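GDSL-like Lipase (Parabacteroides distasonis, PDB 3P94) is a serine hydrolase of the SGNH family with a flavodoxin-like fold that may act as a lysophospholipase. Local coordinates at residues A[57-62]-A[97-102]; A[84-87]-A[93-96]. All blocks are in the same frame, centred on the assembly; numbering follows the deposited sequence. Where two conformers were deposited one is given.

Overall arrangement
Contact 1 (57-62 with 97-102) joins the first turn of helix 59-71 to the start of helix 96-112, and contact 2 (84-87 with 93-96) closes the loop that runs into the latter helix. Their centres lie about 8 Å apart, and short helix 84-87 links them. Asp-86 OD2 probably hydrogen-bonds Thr-59 OG1 at 2.7 Å, its CB packs 3.4 Å from Val-99 CG2, and Asn-85 ND2 probably bonds Gln-57 O at 2.9 Å. It is helix 84-87 that comes up to the active site: Ile-84 and Asn-85 touch the loop at Asn-30, next in sequence to Ser-31, which with His-182 and Asp-179 is the probable catalytic triad.

Contact 1: residues A[57-62]-A[97-102]; sequences QTTSEM and ENVFGN
Thr-59 and Ser-60, at the start of helix 59-71, both receive the side-chain amide of Asn-102 from helix 96-112, while Val-99 adds a methyl contact one turn earlier. The first segment enters through Thr-58, the N-cap. Its OG1 accepts from Ser-60 N, and its own N donates to Glu-61 OE1 at 2.8 Å in a capping box. Thr-58 OG1 also bonds Glu-61 OE1, at 2.7 Å, so that two groups grip this one oxygen from opposite faces of the carboxylate. The capping box closes the N-terminal turn of helix 59-71.

Thr-59 is the main point of contact. With chi1 at 60°, OG1 lies between the backbone N and the carbonyl carbon and faces Asn-102, whose ND2 donates to it at 2.9 Å. That bond is fairly straight, 164° at the hydrogen, and OG1 lies close to the plane of the amide. The chains also touch through carbon, Thr-59 CB lying 3.6 Å from Asn-102 CB. CG2 turns instead to Val-99, whose CG1 it meets at 4.0 Å with the two side chains crossing at about a right angle; Leu-103 and Met-106 also pack on Thr-59. Were Thr-59 a valine, the amide of Asn-102 would probably keep just a weak bond to Ser-60 OG, and Asp-86 OD2 would lose its hydroxyl partner.

Ser-60 adds a second, weaker acceptor: its OG takes a bent bond from the same ND2 at 3.1 Å.

Because Thr-59 OG1 accepts from Asn-102, its own proton is probably directed to Asp-86 OD2. An amide, a hydroxyl and a carboxylate then form a hydrogen-bonded chain joining the first turn of helix 59-71, helix 96-112 and the short helix 84-87, with methyl groups packed beside it.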
loop_
_atom_site.group_PDB
_atom_site.type_symbol
_atom_site.label_atom_id
_atom_site.label_comp_id
_atom_site.label_asym_id
_atom_site.label_seq_id
_atom_site.Cartn_x
_atom_site.Cartn_y
_atom_site.Cartn_z
ATOM N N GLN A 57 -5.369 -6.216 -5.563
ATOM C CA GLN A 57 -5.489 -6.817 -4.237
ATOM C C GLN A 57 -6.114 -5.885 -3.202
ATOM O O GLN A 57 -5.912 -4.669 -3.239
ATOM C CB GLN A 57 -4.131 -7.302 -3.727
ATOM C CG GLN A 57 -3.658 -8.559 -4.448
ATOM C CD GLN A 57 -2.877 -9.499 -3.562
ATOM O OE1 GLN A 57 -2.249 -9.096 -2.580
ATOM N NE2 GLN A 57 -2.925 -10.792 -3.880
ATOM N N THR A 58 -6.865 -6.483 -2.279
ATOM C CA THR A 58 -7.475 -5.784 -1.155
ATOM C C THR A 58 -6.640 -6.117 0.088
ATOM O O THR A 58 -5.724 -6.948 0.013
ATOM C CB THR A 58 -8.962 -6.145 -0.980
ATOM O OG1 THR A 58 -9.099 -7.419 -0.338
ATOM C CG2 THR A 58 -9.768 -6.063 -2.271
ATOM N N THR A 59 -6.982 -5.510 1.235
ATOM C CA THR A 59 -6.270 -5.769 2.504
ATOM C C THR A 59 -6.415 -7.244 2.932
ATOM O O THR A 59 -5.551 -7.734 3.655
ATOM C CB THR A 59 -6.760 -4.827 3.597
ATOM O OG1 THR A 59 -8.152 -5.032 3.803
ATOM C CG2 THR A 59 -6.452 -3.346 3.300
ATOM N N SER A 60 -7.499 -7.948 2.478
ATOM C CA SER A 60 -7.727 -9.355 2.824
ATOM C C SER A 60 -6.643 -10.265 2.210
ATOM O O SER A 60 -6.036 -11.037 2.950
ATOM C CB SER A 60 -9.121 -9.805 2.406
ATOM O OG SER A 60 -10.093 -9.220 3.256
ATOM N N GLU A 61 -6.363 -10.150 0.888
ATOM C CA GLU A 61 -5.316 -10.963 0.240
ATOM C C GLU A 61 -3.966 -10.620 0.823
ATOM O O GLU A 61 -3.132 -11.494 1.041
ATOM C CB GLU A 61 -5.278 -10.776 -1.285
ATOM C CG GLU A 61 -6.523 -11.282 -2.000
ATOM C CD GLU A 61 -7.532 -10.199 -2.345
ATOM O OE1 GLU A 61 -7.530 -9.132 -1.687
ATOM O OE2 GLU A 61 -8.300 -10.408 -3.308
HETATM N N MSE A 62 -3.769 -9.338 1.106
HETATM C CA MSE A 62 -2.523 -8.848 1.654
HETATM C C MSE A 62 -2.239 -9.418 3.039
HETATM O O MSE A 62 -1.099 -9.833 3.293
HETATM C CB MSE A 62 -2.544 -7.323 1.671
HETATM C CG MSE A 62 -2.312 -6.738 0.313
HETATM SE SE MSE A 62 -2.176 -4.833 0.518
HETATM C CE MSE A 62 -3.380 -4.371 -0.988
ATOM N N GLU A 97 -14.602 -0.447 8.540
ATOM C CA GLU A 97 -13.998 -0.809 9.828
ATOM C C GLU A 97 -13.210 -2.128 9.726
ATOM O O GLU A 97 -12.201 -2.292 10.409
ATOM C CB GLU A 97 -15.079 -0.926 10.926
ATOM C CG GLU A 97 -15.643 0.414 11.386
ATOM C CD GLU A 97 -16.845 0.985 10.649
ATOM O OE1 GLU A 97 -17.080 0.612 9.476
ATOM O OE2 GLU A 97 -17.542 1.836 11.248
ATOM N N ASN A 98 -13.666 -3.060 8.872
ATOM C CA ASN A 98 -13.037 -4.361 8.673
ATOM C C ASN A 98 -11.813 -4.244 7.760
ATOM O O ASN A 98 -10.878 -5.042 7.888
ATOM C CB ASN A 98 -14.060 -5.375 8.154
ATOM C CG ASN A 98 -15.113 -5.726 9.184
ATOM O OD1 ASN A 98 -14.873 -5.726 10.391
ATOM N ND2 ASN A 98 -16.301 -6.046 8.727
ATOM N N VAL A 99 -11.797 -3.221 6.879
ATOM C CA VAL A 99 -10.653 -2.875 6.022
ATOM C C VAL A 99 -9.541 -2.400 6.965
ATOM O O VAL A 99 -8.411 -2.897 6.900
ATOM C CB VAL A 99 -11.032 -1.797 4.971
ATOM C CG1 VAL A 99 -9.818 -1.372 4.139
ATOM C CG2 VAL A 99 -12.180 -2.273 4.075
ATOM N N PHE A 100 -9.904 -1.488 7.896
ATOM C CA PHE A 100 -9.001 -0.972 8.919
ATOM C C PHE A 100 -8.475 -2.123 9.799
ATOM O O PHE A 100 -7.289 -2.142 10.110
ATOM C CB PHE A 100 -9.706 0.096 9.775
ATOM C CG PHE A 100 -8.885 0.589 10.947
ATOM C CD1 PHE A 100 -7.701 1.280 10.743
ATOM C CD2 PHE A 100 -9.294 0.347 12.257
ATOM C CE1 PHE A 100 -6.933 1.715 11.831
ATOM C CE2 PHE A 100 -8.529 0.794 13.344
ATOM C CZ PHE A 100 -7.360 1.480 13.121
ATOM N N GLY A 101 -9.361 -3.057 10.164
ATOM C CA GLY A 101 -9.032 -4.221 10.986
ATOM C C GLY A 101 -7.956 -5.094 10.375
ATOM O O GLY A 101 -7.073 -5.580 11.089
ATOM N N ASN A 102 -8.012 -5.292 9.044
ATOM C CA ASN A 102 -7.008 -6.050 8.300
ATOM C C ASN A 102 -5.645 -5.357 8.385
ATOM O O ASN A 102 -4.622 -6.034 8.530
ATOM C CB ASN A 102 -7.418 -6.210 6.842
ATOM C CG ASN A 102 -8.414 -7.302 6.578
ATOM O OD1 ASN A 102 -8.571 -8.239 7.348
ATOM N ND2 ASN A 102 -9.066 -7.235 5.444
#

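Contact 2: residues A[84-87]-A[93-96]; sequences INDI and VIAL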
loop_
_atom_site.group_PDB
_atom_site.type_symbol
_atom_site.label_atom_id
_atom_site.label_comp_id
_atom_site.label_asym_id
_atom_site.label_seq_id
_atom_site.Cartn_x
_atom_site.Cartn_y
_atom_site.Cartn_z
ATOM N N ILE A 84 -7.647 0.904 -1.045
ATOM C CA ILE A 84 -8.453 1.451 -2.139
ATOM C C ILE A 84 -9.265 0.353 -2.858
ATOM O O ILE A 84 -10.418 0.601 -3.214
ATOM C CB ILE A 84 -7.645 2.332 -3.145
ATOM C CG1 ILE A 84 -8.581 3.219 -3.988
ATOM C CG2 ILE A 84 -6.742 1.508 -4.074
ATOM C CD1 ILE A 84 -9.424 4.230 -3.231
ATOM N N ASN A 85 -8.693 -0.849 -3.048
ATOM C CA ASN A 85 -9.437 -1.910 -3.745
ATOM C C ASN A 85 -10.535 -2.500 -2.842
ATOM O O ASN A 85 -11.526 -2.997 -3.360
ATOM C CB ASN A 85 -8.513 -2.972 -4.300
ATOM C CG ASN A 85 -7.637 -2.415 -5.402
ATOM O OD1 ASN A 85 -8.079 -1.694 -6.305
ATOM N ND2 ASN A 85 -6.375 -2.713 -5.341
ATOM N N ASP A 86 -10.396 -2.362 -1.510
ATOM C CA ASP A 86 -11.452 -2.747 -0.559
ATOM C C ASP A 86 -12.636 -1.785 -0.705
ATOM O O ASP A 86 -13.786 -2.212 -0.653
ATOM C CB ASP A 86 -10.942 -2.680 0.885
ATOM C CG ASP A 86 -9.815 -3.615 1.228
ATOM O OD1 ASP A 86 -8.675 -3.364 0.766
ATOM O OD2 ASP A 86 -10.062 -4.590 1.980
ATOM N N ILE A 87 -12.337 -0.478 -0.893
ATOM C CA ILE A 87 -13.349 0.581 -1.091
ATOM C C ILE A 87 -14.058 0.329 -2.443
ATOM O O ILE A 87 -15.270 0.528 -2.549
ATOM C CB ILE A 87 -12.711 2.011 -0.965
ATOM C CG1 ILE A 87 -12.203 2.244 0.487
ATOM C CG2 ILE A 87 -13.712 3.130 -1.366
ATOM C CD1 ILE A 87 -11.330 3.507 0.728
ATOM N N VAL A 93 -18.154 -7.051 -1.021
ATOM C CA VAL A 93 -18.551 -6.042 -0.041
ATOM C C VAL A 93 -17.762 -6.249 1.268
ATOM O O VAL A 93 -17.604 -7.386 1.739
ATOM C CB VAL A 93 -20.094 -6.040 0.185
ATOM C CG1 VAL A 93 -20.604 -7.362 0.762
ATOM C CG2 VAL A 93 -20.539 -4.845 1.030
ATOM N N ILE A 94 -17.258 -5.157 1.828
ATOM C CA ILE A 94 -16.519 -5.165 3.089
ATOM C C ILE A 94 -16.739 -3.815 3.792
ATOM O O ILE A 94 -16.622 -2.768 3.153
ATOM C CB ILE A 94 -15.007 -5.533 2.930
ATOM C CG1 ILE A 94 -14.309 -5.665 4.318
ATOM C CG2 ILE A 94 -14.249 -4.609 1.939
ATOM C CD1 ILE A 94 -12.894 -6.314 4.330
ATOM N N ALA A 95 -17.093 -3.846 5.089
ATOM C CA ALA A 95 -17.280 -2.633 5.887
ATOM C C ALA A 95 -15.927 -1.960 6.089
ATOM O O ALA A 95 -14.909 -2.648 6.245
ATOM C CB ALA A 95 -17.926 -2.963 7.228
ATOM N N LEU A 96 -15.902 -0.620 6.040
ATOM C CA LEU A 96 -14.662 0.152 6.141
ATOM C C LEU A 96 -13.885 -0.161 7.428
ATOM O O LEU A 96 -12.648 -0.176 7.389
ATOM C CB LEU A 96 -14.944 1.657 6.015
ATOM C CG LEU A 96 -13.788 2.533 5.527
ATOM C CD1 LEU A 96 -13.388 2.192 4.099
ATOM C CD2 LEU A 96 -14.148 3.993 5.616
HETATM O O HOH W 1 -14.798 -0.787 1.905
#
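This is a small van der Waals contact without direct hydrogen bonds, bridged by one water, in which Ile-94 and Leu-96 fold back over Asp-86 and Ile-87 of the short helix 84-87. It sits where the chain leaves strand 75-81 and turns into helix 96-112, for which Ala-95 is the N-cap.

Ile-94 carries the first half. Its CG1 branch runs anti to the backbone N (chi1 -174°), which leaves CG2 to press on the backbone of Asp-86, 3.6 Å from its carbonyl O, and on Asp-86 CB. The far methyl, CD1, lies 4.1 Å from Asp-86 OD2, the oxygen that bonds Thr-59 OG1.

Leu-96 carries the second half, laying CD1 against Ile-87 CG1 at 3.8 Å. Helix 137-153 extends this apolar patch, with Val-140 against Ile-87 and Trp-146 against Leu-96.

Between the two pairs, water 1 donates to Ile-94 O at 3.0 Å and, more weakly, to Asp-86 O at 3.1 Å. It links two carbonyls that cannot bond each other; Asp-86 O also has His-89 ND1 as a partner.

Ile-84, Asn-85 and Asp-86 fit the GxND block of SGNH hydrolases, where the asparagine typically lines the oxyanion hole; here the following loop packs back on that block within the beta-alpha-beta crossover from strand 75-81 to strand 116-120.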